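Local structure of cysteine hydrolase (Pseudomonas syringae pv. phaseolicola 1448A, 3IRV) at residues T81-M84 with R85-Y88; C153-T156 with I157-V161. The protein probably acts as a hydrolase of the isochorismatase (cysteine hydrolase) family, its exact substrate not being established. One frame throughout, in Å; residues are numbered along the deposited sequence.

Contact 1: T81-M84 with R85-Y88; sequences TGRM and RDLY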
loop_
_atom_site.group_PDB
_atom_site.type_symbol
_atom_site.label_atom_id
_atom_site.label_comp_id
_atom_site.label_asym_id
_atom_site.label_seq_id
_atom_site.Cartn_x
_atom_site.Cartn_y
_atom_site.Cartn_z
ATOM N N THR A 81 -5.429 -19.304 -2.825
ATOM C CA THR A 81 -6.233 -18.080 -2.896
ATOM C C THR A 81 -7.305 -18.118 -1.827
ATOM O O THR A 81 -8.078 -19.086 -1.715
ATOM C CB THR A 81 -6.898 -17.880 -4.269
ATOM O OG1 THR A 81 -7.693 -19.035 -4.615
ATOM C CG2 THR A 81 -5.845 -17.620 -5.341
ATOM N N GLY A 82 -7.291 -17.091 -0.986
ATOM C CA GLY A 82 -8.294 -16.921 0.074
ATOM C C GLY A 82 -8.931 -15.565 -0.155
ATOM O O GLY A 82 -9.915 -15.453 -0.907
ATOM N N ARG A 83 -8.365 -14.528 0.474
ATOM C CA ARG A 83 -8.849 -13.158 0.231
ATOM C C ARG A 83 -8.819 -12.745 -1.242
ATOM O O ARG A 83 -9.738 -12.075 -1.699
ATOM C CB ARG A 83 -8.121 -12.132 1.097
ATOM C CG ARG A 83 -8.158 -12.459 2.617
ATOM C CD ARG A 83 -9.554 -12.367 3.254
ATOM N NE ARG A 83 -10.368 -13.545 2.960
ATOM C CZ ARG A 83 -10.218 -14.730 3.559
ATOM N NH1 ARG A 83 -11.004 -15.738 3.197
ATOM N NH2 ARG A 83 -9.277 -14.928 4.521
ATOM N N MET A 84 -7.787 -13.180 -1.974
ATOM C CA MET A 84 -7.681 -12.871 -3.406
ATOM C C MET A 84 -8.935 -13.394 -4.146
ATOM O O MET A 84 -9.495 -12.699 -5.005
ATOM C CB MET A 84 -6.391 -13.452 -4.020
ATOM C CG MET A 84 -6.186 -13.074 -5.479
ATOM S SD MET A 84 -5.821 -11.302 -5.848
ATOM C CE MET A 84 -6.316 -11.330 -7.572
ATOM N N ARG A 85 -9.398 -14.585 -3.769
ATOM C CA ARG A 85 -10.596 -15.161 -4.400
ATOM C C ARG A 85 -11.896 -14.483 -3.938
ATOM O O ARG A 85 -12.858 -14.379 -4.704
ATOM C CB ARG A 85 -10.631 -16.677 -4.216
ATOM C CG ARG A 85 -11.852 -17.348 -4.857
ATOM C CD ARG A 85 -11.558 -18.778 -5.296
ATOM N NE ARG A 85 -10.592 -19.471 -4.436
ATOM C CZ ARG A 85 -10.912 -20.406 -3.548
ATOM N NH1 ARG A 85 -12.179 -20.774 -3.391
ATOM N NH2 ARG A 85 -9.969 -20.979 -2.823
ATOM N N ASP A 86 -11.923 -13.977 -2.705
ATOM C CA ASP A 86 -13.096 -13.201 -2.249
ATOM C C ASP A 86 -13.249 -11.918 -3.044
ATOM O O ASP A 86 -14.372 -11.517 -3.389
ATOM C CB ASP A 86 -12.977 -12.857 -0.753
ATOM C CG ASP A 86 -13.106 -14.081 0.139
ATOM O OD1 ASP A 86 -14.026 -14.897 -0.112
ATOM O OD2 ASP A 86 -12.314 -14.227 1.104
ATOM N N LEU A 87 -12.121 -11.286 -3.353
ATOM C CA LEU A 87 -12.123 -10.017 -4.072
ATOM C C LEU A 87 -12.241 -10.205 -5.576
ATOM O O LEU A 87 -12.897 -9.408 -6.242
ATOM C CB LEU A 87 -10.859 -9.233 -3.744
ATOM C CG LEU A 87 -10.878 -8.350 -2.472
ATOM C CD1 LEU A 87 -11.818 -7.156 -2.638
ATOM C CD2 LEU A 87 -11.180 -9.092 -1.193
ATOM N N TYR A 88 -11.604 -11.248 -6.104
ATOM C CA TYR A 88 -11.702 -11.562 -7.532
ATOM C C TYR A 88 -12.190 -13.012 -7.659
ATOM O O TYR A 88 -11.381 -13.942 -7.668
ATOM C CB TYR A 88 -10.339 -11.414 -8.186
ATOM C CG TYR A 88 -9.943 -9.987 -8.450
ATOM C CD1 TYR A 88 -10.185 -9.396 -9.705
ATOM C CD2 TYR A 88 -9.325 -9.211 -7.459
ATOM C CE1 TYR A 88 -9.800 -8.073 -9.962
ATOM C CE2 TYR A 88 -8.928 -7.903 -7.704
ATOM C CZ TYR A 88 -9.172 -7.332 -8.962
ATOM O OH TYR A 88 -8.783 -6.031 -9.213
HETATM O O HOH W 1 -11.927 -17.503 -0.848
#
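Arg83 and Asp86, three residues apart on one helical turn, lie side by side and point the same way, their guanidinium and carboxylate planes only 15° apart. The guanidinium presents its side edge: NE lies 2.8 Å from Asp86 OD2 and NH1 2.9 Å from that same Asp86 OD2, which is met nearly along its C-O bond. Two bends in the Arg83 chain, the second at chi3 (78°), fold the guanidinium back toward its partner, and the double grip of this salt bridge fixes its rotation.

Arg85 reaches back to Thr81, the residue before the N-cap, crossing it at about a right angle. Its NE-H meets Thr81 OG1 at 2.9 Å within the guanidinium plane and almost straight (171°), while NH2 makes only a weak bond, 2.9 Å long, to Thr81 O. The same NE and OG1 also engage Asp92, in a salt bridge and a hydrogen bond respectively, so one carboxylate ties both side chains together.

Met84 and Tyr88 meet obliquely. Met84 CE is 3.7 Å from Tyr88 CD2, and SD stands 5.4 Å from the ring centroid, a Met-aromatic contact. Beneath the side chains, Gly82 at the N-cap position takes Asp86 N on its O at 3.1 Å, and Met84 O takes Tyr88 N at 2.8 Å.

This short helix, 83-87, lies between strands 66-72 and 115-119 in the chain. Val91 of helix 91-94 packs on Thr81, Met84 and Arg85, whereas the second subunit bonds to Arg83 N through Glu164 and to Tyr88 OH through Glu203.

Contact 2: C153-T156 with I157-V161; sequences CETT and IRDGV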
loop_
_atom_site.group_PDB
_atom_site.type_symbol
_atom_site.label_atom_id
_atom_site.label_comp_id
_atom_site.label_asym_id
_atom_site.label_seq_id
_atom_site.Cartn_x
_atom_site.Cartn_y
_atom_site.Cartn_z
ATOM N N CYS A 153 1.937 -2.258 -8.344
ATOM C CA CYS A 153 3.135 -1.409 -8.353
ATOM C C CYS A 153 3.283 -0.708 -6.992
ATOM O O CYS A 153 4.335 -0.834 -6.330
ATOM C CB CYS A 153 3.083 -0.390 -9.502
ATOM S SG CYS A 153 2.927 -1.261 -11.064
ATOM N N GLU A 154 2.221 -0.028 -6.542
ATOM C CA GLU A 154 2.302 0.678 -5.249
ATOM C C GLU A 154 2.524 -0.258 -4.058
ATOM O O GLU A 154 3.241 0.094 -3.131
ATOM C CB GLU A 154 1.072 1.547 -5.006
ATOM C CG GLU A 154 1.385 2.996 -5.002
ATOM C CD GLU A 154 0.343 3.790 -4.269
ATOM O OE1 GLU A 154 -0.445 4.479 -4.915
ATOM O OE2 GLU A 154 0.278 3.688 -3.047
ATOM N N THR A 155 1.910 -1.441 -4.055
ATOM C CA THR A 155 2.154 -2.357 -2.919
ATOM C C THR A 155 3.618 -2.793 -2.900
ATOM O O THR A 155 4.233 -2.844 -1.836
ATOM C CB THR A 155 1.208 -3.569 -2.908
ATOM O OG1 THR A 155 -0.138 -3.089 -3.032
ATOM C CG2 THR A 155 1.341 -4.334 -1.597
ATOM N N THR A 156 4.179 -3.090 -4.075
ATOM C CA THR A 156 5.605 -3.370 -4.171
ATOM C C THR A 156 6.477 -2.191 -3.662
ATOM O O THR A 156 7.431 -2.390 -2.910
ATOM C CB THR A 156 5.953 -3.768 -5.613
ATOM O OG1 THR A 156 5.102 -4.878 -5.987
ATOM C CG2 THR A 156 7.453 -4.143 -5.751
ATOM N N ILE A 157 6.133 -0.975 -4.078
ATOM C CA ILE A 157 6.789 0.231 -3.571
ATOM C C ILE A 157 6.676 0.400 -2.044
ATOM O O ILE A 157 7.700 0.581 -1.374
ATOM C CB ILE A 157 6.230 1.464 -4.298
ATOM C CG1 ILE A 157 6.601 1.391 -5.785
ATOM C CG2 ILE A 157 6.744 2.772 -3.670
ATOM C CD1 ILE A 157 5.865 2.449 -6.676
ATOM N N ARG A 158 5.457 0.329 -1.491
ATOM C CA ARG A 158 5.271 0.436 -0.023
ATOM C C ARG A 158 6.039 -0.651 0.714
ATOM O O ARG A 158 6.751 -0.379 1.678
ATOM C CB ARG A 158 3.797 0.293 0.318
ATOM C CG ARG A 158 2.968 1.448 -0.247
ATOM C CD ARG A 158 1.500 1.219 -0.016
ATOM N NE ARG A 158 0.679 2.263 -0.637
ATOM C CZ ARG A 158 -0.197 3.028 0.014
ATOM N NH1 ARG A 158 -0.387 2.876 1.313
ATOM N NH2 ARG A 158 -0.879 3.966 -0.650
ATOM N N ASP A 159 5.942 -1.885 0.216
ATOM C CA ASP A 159 6.651 -2.990 0.859
ATOM C C ASP A 159 8.180 -2.883 0.740
ATOM O O ASP A 159 8.915 -3.279 1.647
ATOM C CB ASP A 159 6.126 -4.334 0.340
ATOM C CG ASP A 159 4.645 -4.554 0.698
ATOM O OD1 ASP A 159 4.034 -3.696 1.411
ATOM O OD2 ASP A 159 4.083 -5.614 0.293
ATOM N N GLY A 160 8.639 -2.290 -0.364
ATOM C CA GLY A 160 10.057 -2.072 -0.574
ATOM C C GLY A 160 10.583 -1.029 0.405
ATOM O O GLY A 160 11.588 -1.269 1.081
ATOM N N VAL A 161 9.909 0.130 0.489
ATOM C CA VAL A 161 10.415 1.173 1.403
ATOM C C VAL A 161 10.409 0.700 2.866
ATOM O O VAL A 161 11.336 1.015 3.634
ATOM C CB VAL A 161 9.698 2.559 1.196
ATOM C CG1 VAL A 161 8.244 2.528 1.681
ATOM C CG2 VAL A 161 10.499 3.660 1.901
#
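Glu154 and Arg158, one helical turn apart, form the tightly held part of this contact. Glu154 OE2 receives both Arg158 NE at 2.8 Å and Arg158 NH2 at 2.7 Å, with the carboxylate and guanidinium planes 10° apart. The Arg158 chain is extended from CG to NE (chi3 -176°), which carries the side edge of its guanidinium to that oxygen. Arg158 CG lies 3.2 Å from Glu154 O, and Ile157 CG1 equally near Cys153 O.

Between the side chains of Thr155 and Asp159 the touch is looser, Thr155 CG2 to Asp159 OD2 at 3.6 Å without a hydrogen bond, although Asp159 CG sits 3.1 Å from Thr155 O. Asp159 OD2 bonds Ser123 OG, Thr155 OG1 bonds Val151 O, and a phosphate ion, probably from the crystallisation liquor, lies about 3 Å from the Asp159 side chain. All touching residues are buried, so this side faces protein groups and the phosphate rather than open surface. Arg158 NH1 bonds Thr155 OG1 of the second subunit.

The i to i+4 backbone hydrogen bonds, straightest at Arg158 N to Glu154 O (176°), mark a regular alpha helix, 149-162, connecting parallel strands 141-147 and 166-170 in a beta-alpha-beta unit.

Contact 2 is the core element: its centre is about 9 Å from the centre of the chain, against about 20 Å for contact 1, which is only partly buried. Their centres lie about 20 Å apart, and within the chain their nearest atoms are about 10 Å apart. Each pairs an arginine with a carboxylate, one oxygen of which accepts from two guanidinium nitrogens, but at i to i+3 in 81-88 and at i to i+4 in 153-161. Contact 1 adds a sulfur-aromatic contact on a short helix partly buried at the subunit interface; contact 2 rests on a long helix whose Ile157 packs on Val167 and Ala169 of the sheet. Between subunits they meet: Val161 packs on Arg83 of the second subunit.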